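Local coordinates for 35 kDa hemin binding protein (Porphyromonas gingivalis, PDB 5Y1A) that probably binds hemin and combines a thioredoxin domain with a beta-sandwich domain in a cargo of the type IX secretion system, at residues 74-79 and 183-188; 208-213 and 238-243. One frame throughout, in Å; residues are numbered along the deposited sequence. Where two conformers were deposited one is given.

Interaction 1. Residues 74-79 and 183-188; sequences FQTFVH and YVLKNN
Thr76 packs its methyl on Tyr183 and Leu185, beside the carbonyl oxygen of Gln75, where a strand of the thioredoxin domain passes over a strand of an antiparallel sheet. The axes of strands 74-79 and 183-186 run almost at right angles, 88°, and 8.3 Å apart at their closest, so the contact is confined to a small patch around one crossing point. At Gln75 the backbone does the touching: its O lies 3.8 Å from Leu185 CD1. Thr76 follows as the central residue, its CB directed at the other strand. Its CG2, anti to its own carbonyl carbon, meets both Leu185 methyls and the Tyr183 ring, while OG1 bonds to the carbonyl of Leu40 in the adjoining strand 34-44. That bond would fix the rotation of the threonine and hold its methyl facing the sheet. Tyr183 also reaches the thioredoxin side by its phenol end, OH bonding to Glu41. Val208 and Leu248, from the strands flanking 179-186, close round the patch. Thr76 CG2 approaches the Tyr183 ring at its edge, in the ring plane, 3.7 Å from CD2, and stands 3.9 Å from Leu185 CD2.

Interaction 2. Residues 208-213 and 238-243; sequences VLMILS and DGFEIK
Phe240 lays one face of its ring over a methyl of Leu209 and turns its edge to Met210. Leu209 CD1 makes a CH-pi contact 3.7 Å from the Phe240 ring centroid, only 16° off the ring normal, while Leu209 CB stands near the CE2 corner. Met210 CG meets the same ring at the rim, in its plane, 3.7 Å from Phe240 CE2. Met210 SD lies obliquely to that ring, 71° off the normal and 4.8 Å from the Phe240 centroid, a Met-aromatic contact; Met210 SD also accepts a weak hydrogen bond from Asp238 N, 3.5 Å away. A bend at the last torsion of Met210 (chi3 66°) carries CE back against the Asp238 carboxylate, 3.5 Å from its CG. One water joins the two segments as well, donating to Leu209 O and to Asp238 OD2, each at 2.7 Å. Farther out, Asp238 O accepts a bond from Trp88 NE1, and the Trp88 side chain also touches Leu209, so the loop is tied to the region just before helix 89-102. Beneath these contacts, the backbones of Leu209 and Met210 both bond to Val184 in the neighbouring strand 179-186. The two consecutive residues facing one partner form a classic beta bulge, and both point their side chains at the loop that precedes strand 245-252 of this antiparallel sheet.

Overall arrangement
Both contacts are built on the antiparallel sheet in which strands 179-186 and 207-220 are neighbours. Interaction 1 is buried and joins this sheet to the thioredoxin domain through apolar side-chain packing, with the polar ends turned to strand 34-44. Interaction 2 is only partly buried: a loop closes over the edge strand 207-220, and its chemistry is more mixed, with ring, sulfur, carboxylate and water all involved. The centres of interactions 1 and 2 are about 9 Å apart, and the two touch directly. Phe77 O and Val208 N, 3.0 Å apart, probably hydrogen-bond, linking the thioredoxin strand to the edge strand; in the conformer given, Lys186 NZ probably bonds Lys243 O, which would tie strand 179-186 to the loop.

Interaction 1. Residues 74-79 and 183-188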
ATOM      1  N   PHE A  74      -7.637  -9.608   2.562  1.00 11.94           N
ATOM      2  CA  PHE A  74      -6.797  -8.407   2.548  1.00 11.45           C
ATOM      3  C   PHE A  74      -7.719  -7.196   2.583  1.00 12.49           C
ATOM      4  O   PHE A  74      -8.323  -6.870   1.565  1.00 12.83           O
ATOM      5  CB  PHE A  74      -5.933  -8.352   1.277  1.00 11.24           C
ATOM      6  CG  PHE A  74      -5.084  -9.583   1.050  1.00 12.86           C
ATOM      7  CD1 PHE A  74      -4.450 -10.238   2.119  1.00 12.08           C
ATOM      8  CD2 PHE A  74      -4.907 -10.086  -0.238  1.00 12.12           C
ATOM      9  CE1 PHE A  74      -3.680 -11.397   1.881  1.00 12.89           C
ATOM     10  CE2 PHE A  74      -4.123 -11.216  -0.477  1.00 14.25           C
ATOM     11  CZ  PHE A  74      -3.496 -11.858   0.590  1.00 12.84           C
ATOM     12  N   GLN A  75      -7.827  -6.546   3.743  1.00 12.41           N
ATOM     13  CA  GLN A  75      -8.664  -5.355   3.881  1.00 12.95           C
ATOM     14  C   GLN A  75      -7.979  -4.102   3.344  1.00 11.91           C
ATOM     15  O   GLN A  75      -6.749  -3.967   3.385  1.00 12.33           O
ATOM     16  CB  GLN A  75      -8.993  -5.076   5.353  1.00 13.29           C
ATOM     17  CG  GLN A  75      -9.653  -6.180   6.134  1.00 14.90           C
ATOM     18  CD  GLN A  75      -9.752  -5.782   7.611  1.00 14.48           C
ATOM     19  OE1 GLN A  75     -10.529  -4.903   7.965  1.00 15.87           O
ATOM     20  NE2 GLN A  75      -8.946  -6.413   8.458  1.00 15.94           N
ATOM     21  N   THR A  76      -8.786  -3.191   2.806  1.00 11.23           N
ATOM     22  CA  THR A  76      -8.308  -1.856   2.455  1.00 10.97           C
ATOM     23  C   THR A  76      -9.379  -0.836   2.844  1.00 10.66           C
ATOM     24  O   THR A  76     -10.567  -1.137   2.736  1.00 12.37           O
ATOM     25  CB  THR A  76      -8.014  -1.711   0.956  1.00 10.94           C
ATOM     26  OG1 THR A  76      -9.235  -1.819   0.220  1.00 12.46           O
ATOM     27  CG2 THR A  76      -7.044  -2.764   0.466  1.00 10.84           C
ATOM     28  N   PHE A  77      -8.953   0.325   3.352  1.00  9.27           N
ATOM     29  CA  PHE A  77      -9.871   1.404   3.727  1.00  8.83           C
ATOM     30  C   PHE A  77      -9.559   2.583   2.830  1.00  8.56           C
ATOM     31  O   PHE A  77      -8.407   3.031   2.770  1.00  9.02           O
ATOM     32  CB  PHE A  77      -9.720   1.788   5.200  1.00  9.45           C
ATOM     33  CG  PHE A  77     -10.276   0.751   6.140  1.00 10.16           C
ATOM     34  CD1 PHE A  77     -11.511   0.956   6.774  1.00 10.33           C
ATOM     35  CD2 PHE A  77      -9.578  -0.444   6.374  1.00  9.70           C
ATOM     36  CE1 PHE A  77     -12.069  -0.033   7.618  1.00  8.78           C
ATOM     37  CE2 PHE A  77     -10.106  -1.428   7.229  1.00 10.54           C
ATOM     38  CZ  PHE A  77     -11.356  -1.231   7.855  1.00 11.52           C
ATOM     39  N   VAL A  78     -10.595   3.090   2.158  1.00  8.01           N
ATOM     40  CA  VAL A  78     -10.463   4.161   1.169  1.00  7.61           C
ATOM     41  C   VAL A  78     -11.195   5.366   1.737  1.00  8.64           C
ATOM     42  O   VAL A  78     -12.401   5.299   1.999  1.00  8.33           O
ATOM     43  CB  VAL A  78     -11.127   3.766  -0.171  1.00  6.48           C
ATOM     44  CG1 VAL A  78     -11.049   4.930  -1.157  1.00  7.72           C
ATOM     45  CG2 VAL A  78     -10.463   2.503  -0.784  1.00  6.85           C
ATOM     46  N   HIS A  79     -10.458   6.447   1.959  1.00  9.02           N
ATOM     47  CA  HIS A  79     -11.019   7.640   2.592  1.00  9.57           C
ATOM     48  C   HIS A  79     -11.570   8.628   1.580  1.00  9.83           C
ATOM     49  O   HIS A  79     -11.028   8.744   0.488  1.00 10.19           O
ATOM     50  CB  HIS A  79      -9.945   8.310   3.432  1.00  9.77           C
ATOM     51  CG  HIS A  79      -9.771   7.682   4.780  1.00 10.00           C
ATOM     52  ND1 HIS A  79     -10.216   8.277   5.936  1.00  9.70           N
ATOM     53  CD2 HIS A  79      -9.258   6.482   5.145  1.00 11.22           C
ATOM     54  CE1 HIS A  79      -9.964   7.484   6.963  1.00 10.27           C
ATOM     55  NE2 HIS A  79      -9.392   6.384   6.511  1.00  8.64           N
ATOM     56  N   TYR A 183      -1.851  -1.155  -4.145  1.00  8.55           N
ATOM     57  CA  TYR A 183      -1.958  -0.150  -3.100  1.00  9.02           C
ATOM     58  C   TYR A 183      -0.786  -0.263  -2.126  1.00  9.63           C
ATOM     59  O   TYR A 183      -0.308  -1.372  -1.823  1.00  9.97           O
ATOM     60  CB  TYR A 183      -3.241  -0.343  -2.253  1.00  9.24           C
ATOM     61  CG  TYR A 183      -4.564  -0.259  -2.972  1.00  8.72           C
ATOM     62  CD1 TYR A 183      -4.729   0.527  -4.127  1.00  7.47           C
ATOM     63  CD2 TYR A 183      -5.688  -0.916  -2.446  1.00  8.55           C
ATOM     64  CE1 TYR A 183      -6.007   0.613  -4.751  1.00  8.06           C
ATOM     65  CE2 TYR A 183      -6.934  -0.839  -3.051  1.00  8.82           C
ATOM     66  CZ  TYR A 183      -7.093  -0.081  -4.208  1.00  9.70           C
ATOM     67  OH  TYR A 183      -8.341  -0.016  -4.811  1.00  7.73           O
ATOM     68  N   VAL A 184      -0.329   0.896  -1.642  1.00  9.60           N
ATOM     69  CA  VAL A 184       0.468   0.929  -0.415  1.00  9.16           C
ATOM     70  C   VAL A 184      -0.505   1.222   0.745  1.00  9.84           C
ATOM     71  O   VAL A 184      -1.219   2.230   0.726  1.00  9.29           O
ATOM     72  CB  VAL A 184       1.592   1.981  -0.460  1.00  9.11           C
ATOM     73  CG1 VAL A 184       2.463   1.840   0.827  1.00  8.63           C
ATOM     74  CG2 VAL A 184       2.480   1.777  -1.728  1.00 10.34           C
ATOM     75  N   LEU A 185      -0.512   0.327   1.733  1.00  9.04           N
ATOM     76  CA  LEU A 185      -1.456   0.331   2.858  1.00  9.17           C
ATOM     77  C   LEU A 185      -0.687   0.669   4.117  1.00  9.56           C
ATOM     78  O   LEU A 185       0.382   0.131   4.324  1.00 10.53           O
ATOM     79  CB  LEU A 185      -2.126  -1.055   3.008  1.00  9.79           C
ATOM     80  CG  LEU A 185      -2.878  -1.513   1.747  1.00  9.90           C
ATOM     81  CD1 LEU A 185      -3.401  -2.948   1.930  1.00 11.62           C
ATOM     82  CD2 LEU A 185      -4.024  -0.549   1.447  1.00 10.00           C
ATOM     83  N   LYS A 186      -1.229   1.564   4.935  0.50  9.83           N
ATOM     84  CA  LYS A 186      -0.574   2.003   6.179  0.50  9.83           C
ATOM     85  C   LYS A 186      -1.374   1.502   7.379  0.50  9.95           C
ATOM     86  O   LYS A 186      -2.584   1.755   7.469  0.50 10.05           O
ATOM     87  CB  LYS A 186      -0.472   3.528   6.210  0.50 10.58           C
ATOM     88  CG  LYS A 186       0.282   4.102   7.427  0.50 11.12           C
ATOM     89  CD  LYS A 186       1.771   3.765   7.365  0.50 11.52           C
ATOM     90  CE  LYS A 186       2.538   4.229   8.611  0.50 13.25           C
ATOM     91  NZ  LYS A 186       2.358   3.317   9.768  0.50 14.81           N
ATOM     92  N   ASN A 187      -0.692   0.787   8.281  1.00  9.69           N
ATOM     93  CA  ASN A 187      -1.297   0.271   9.530  1.00  9.70           C
ATOM     94  C   ASN A 187      -0.864   1.099  10.711  1.00 10.40           C
ATOM     95  O   ASN A 187       0.099   1.882  10.593  1.00 10.40           O
ATOM     96  CB  ASN A 187      -0.926  -1.188   9.745  1.00 11.03           C
ATOM     97  CG  ASN A 187      -1.340  -2.053   8.573  1.00 12.71           C
ATOM     98  OD1 ASN A 187      -2.480  -1.956   8.090  1.00 11.14           O
ATOM     99  ND2 ASN A 187      -0.421  -2.896   8.098  1.00 12.62           N
ATOM    100  N   ASN A 188      -1.543   0.906  11.850  1.00  9.58           N
ATOM    101  CA  ASN A 188      -1.266   1.688  13.067  1.00 10.64           C
ATOM    102  C   ASN A 188      -1.059   3.162  12.786  1.00 11.22           C
ATOM    103  O   ASN A 188      -0.067   3.790  13.228  1.00 12.48           O
ATOM    104  CB  ASN A 188      -0.055   1.107  13.803  1.00 10.86           C
ATOM    105  CG  ASN A 188      -0.303  -0.285  14.298  1.00 12.68           C
ATOM    106  OD1 ASN A 188      -1.403  -0.606  14.740  1.00 13.46           O
ATOM    107  ND2 ASN A 188       0.725  -1.134  14.226  1.00 15.59           N
TER

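Interaction 2. Residues 208-213 and 238-243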
ATOM      1  N   VAL A 208      -5.448   2.885   2.548  1.00  8.45           N
ATOM      2  CA  VAL A 208      -4.803   3.164   1.271  1.00  8.47           C
ATOM      3  C   VAL A 208      -4.211   4.576   1.239  1.00  7.56           C
ATOM      4  O   VAL A 208      -4.940   5.542   1.412  1.00  8.31           O
ATOM      5  CB  VAL A 208      -5.788   3.026   0.101  1.00  7.50           C
ATOM      6  CG1 VAL A 208      -5.057   3.338  -1.204  1.00  9.53           C
ATOM      7  CG2 VAL A 208      -6.377   1.609   0.075  1.00  9.58           C
ATOM      8  N   LEU A 209      -2.901   4.690   1.043  1.00  8.02           N
ATOM      9  CA  LEU A 209      -2.289   6.017   0.857  1.00  8.31           C
ATOM     10  C   LEU A 209      -1.698   6.247  -0.512  1.00  8.24           C
ATOM     11  O   LEU A 209      -1.456   7.430  -0.891  1.00  8.14           O
ATOM     12  CB  LEU A 209      -1.196   6.296   1.904  1.00  8.22           C
ATOM     13  CG  LEU A 209      -1.722   6.252   3.345  1.00  7.58           C
ATOM     14  CD1 LEU A 209      -0.546   6.633   4.277  1.00 10.86           C
ATOM     15  CD2 LEU A 209      -2.953   7.157   3.592  1.00  8.40           C
ATOM     16  N   MET A 210      -1.403   5.149  -1.216  1.00  7.49           N
ATOM     17  CA  MET A 210      -0.888   5.229  -2.584  1.00  7.68           C
ATOM     18  C   MET A 210      -1.517   4.183  -3.489  1.00  8.21           C
ATOM     19  O   MET A 210      -1.818   3.063  -3.055  1.00  9.10           O
ATOM     20  CB  MET A 210       0.652   5.070  -2.647  1.00  6.46           C
ATOM     21  CG  MET A 210       1.449   5.974  -1.700  1.00  7.27           C
ATOM     22  SD  MET A 210       3.277   5.695  -1.792  1.00  4.11           S
ATOM     23  CE  MET A 210       3.622   6.242  -3.451  1.00 15.07           C
ATOM     24  N   ILE A 211      -1.675   4.550  -4.755  1.00  8.01           N
ATOM     25  CA  ILE A 211      -2.096   3.631  -5.814  1.00  8.40           C
ATOM     26  C   ILE A 211      -0.983   3.702  -6.861  1.00  9.29           C
ATOM     27  O   ILE A 211      -0.683   4.784  -7.399  1.00  8.19           O
ATOM     28  CB  ILE A 211      -3.488   4.017  -6.446  1.00  8.67           C
ATOM     29  CG1 ILE A 211      -4.579   4.167  -5.346  1.00 10.09           C
ATOM     30  CG2 ILE A 211      -3.904   2.967  -7.501  1.00  9.24           C
ATOM     31  CD1 ILE A 211      -4.752   5.574  -4.733  1.00  6.99           C
ATOM     32  N   LEU A 212      -0.385   2.552  -7.150  1.00  8.48           N
ATOM     33  CA  LEU A 212       0.854   2.518  -7.931  1.00  9.77           C
ATOM     34  C   LEU A 212       0.699   2.672  -9.443  1.00 10.67           C
ATOM     35  O   LEU A 212       1.687   2.970 -10.136  1.00 11.40           O
ATOM     36  CB  LEU A 212       1.634   1.264  -7.593  1.00  9.76           C
ATOM     37  CG  LEU A 212       2.026   1.163  -6.107  1.00 10.61           C
ATOM     38  CD1 LEU A 212       2.949  -0.034  -5.904  1.00 12.16           C
ATOM     39  CD2 LEU A 212       2.684   2.459  -5.554  1.00 11.61           C
ATOM     40  N   SER A 213      -0.516   2.470  -9.949  0.50 10.28           N
ATOM     41  CA  SER A 213      -0.820   2.739 -11.370  0.50 10.14           C
ATOM     42  C   SER A 213      -1.275   4.184 -11.553  0.50 10.39           C
ATOM     43  O   SER A 213      -2.190   4.633 -10.860  0.50 10.24           O
ATOM     44  CB  SER A 213      -1.917   1.788 -11.831  0.50 10.11           C
ATOM     45  OG  SER A 213      -2.970   1.748 -10.878  0.50  8.12           O
ATOM     46  N   ASP A 238       4.945   8.413  -0.341  1.00 14.52           N
ATOM     47  CA  ASP A 238       4.330   9.742  -0.422  1.00 16.10           C
ATOM     48  C   ASP A 238       4.183  10.397   0.967  1.00 15.65           C
ATOM     49  O   ASP A 238       3.070  10.660   1.426  1.00 15.92           O
ATOM     50  CB  ASP A 238       2.947   9.619  -1.075  1.00 16.45           C
ATOM     51  CG  ASP A 238       2.980   9.621  -2.611  1.00 21.69           C
ATOM     52  OD1 ASP A 238       4.067   9.853  -3.214  1.00 25.20           O
ATOM     53  OD2 ASP A 238       1.881   9.427  -3.218  1.00 21.40           O
ATOM     54  N   GLY A 239       5.285  10.649   1.662  1.00 15.82           N
ATOM     55  CA  GLY A 239       5.203  11.467   2.869  1.00 15.76           C
ATOM     56  C   GLY A 239       4.589  10.791   4.075  1.00 16.02           C
ATOM     57  O   GLY A 239       3.888  11.414   4.879  1.00 16.75           O
ATOM     58  N   PHE A 240       4.827   9.490   4.183  1.00 14.98           N
ATOM     59  CA  PHE A 240       4.503   8.774   5.390  1.00 13.79           C
ATOM     60  C   PHE A 240       5.619   7.805   5.667  1.00 14.51           C
ATOM     61  O   PHE A 240       6.424   7.478   4.763  1.00 14.52           O
ATOM     62  CB  PHE A 240       3.145   8.040   5.281  1.00 13.65           C
ATOM     63  CG  PHE A 240       3.021   7.127   4.084  1.00 12.55           C
ATOM     64  CD1 PHE A 240       3.281   5.769   4.184  1.00 13.90           C
ATOM     65  CD2 PHE A 240       2.591   7.637   2.857  1.00 13.21           C
ATOM     66  CE1 PHE A 240       3.127   4.922   3.063  1.00 13.82           C
ATOM     67  CE2 PHE A 240       2.418   6.803   1.751  1.00 12.43           C
ATOM     68  CZ  PHE A 240       2.701   5.463   1.844  1.00 11.06           C
ATOM     69  N   GLU A 241       5.662   7.331   6.906  1.00 14.75           N
ATOM     70  CA  GLU A 241       6.749   6.469   7.346  1.00 16.75           C
ATOM     71  C   GLU A 241       6.556   5.062   6.852  1.00 15.44           C
ATOM     72  O   GLU A 241       5.422   4.606   6.727  1.00 14.38           O
ATOM     73  CB  GLU A 241       6.840   6.470   8.871  1.00 16.53           C
ATOM     74  CG  GLU A 241       7.220   7.847   9.456  1.00 20.47           C
ATOM     75  CD  GLU A 241       7.580   7.785  10.932  1.00 23.16           C
ATOM     76  OE1 GLU A 241       8.672   8.306  11.284  1.00 29.71           O
ATOM     77  OE2 GLU A 241       6.789   7.218  11.732  1.00 30.37           O
ATOM     78  N   ILE A 242       7.659   4.345   6.620  1.00 13.84           N
ATOM     79  CA  ILE A 242       7.569   2.959   6.132  1.00 14.34           C
ATOM     80  C   ILE A 242       7.085   1.947   7.194  1.00 13.53           C
ATOM     81  O   ILE A 242       6.545   0.895   6.853  1.00 13.39           O
ATOM     82  CB  ILE A 242       8.918   2.480   5.535  1.00 14.41           C
ATOM     83  CG1 ILE A 242       8.724   1.182   4.752  1.00 15.08           C
ATOM     84  CG2 ILE A 242      10.012   2.342   6.637  1.00 14.64           C
ATOM     85  CD1 ILE A 242       9.835   0.904   3.734  1.00 17.66           C
ATOM     86  N   LYS A 243       7.308   2.254   8.469  0.50 13.48           N
ATOM     87  CA  LYS A 243       6.923   1.339   9.537  0.50 13.19           C
ATOM     88  C   LYS A 243       5.436   0.975   9.394  0.50 12.73           C
ATOM     89  O   LYS A 243       4.595   1.842   9.132  0.50 12.09           O
ATOM     90  CB  LYS A 243       7.218   1.977  10.897  0.50 13.18           C
ATOM     91  CG  LYS A 243       6.893   1.134  12.128  0.50 14.90           C
ATOM     92  CD  LYS A 243       7.105   1.988  13.377  0.50 17.73           C
ATOM     93  CE  LYS A 243       6.254   1.529  14.544  0.50 20.54           C
ATOM     94  NZ  LYS A 243       6.189   2.606  15.594  0.50 21.29           N
TER
HETATM   95  O   HOH W   1      -0.732   9.004  -3.009  1.00 11.39           O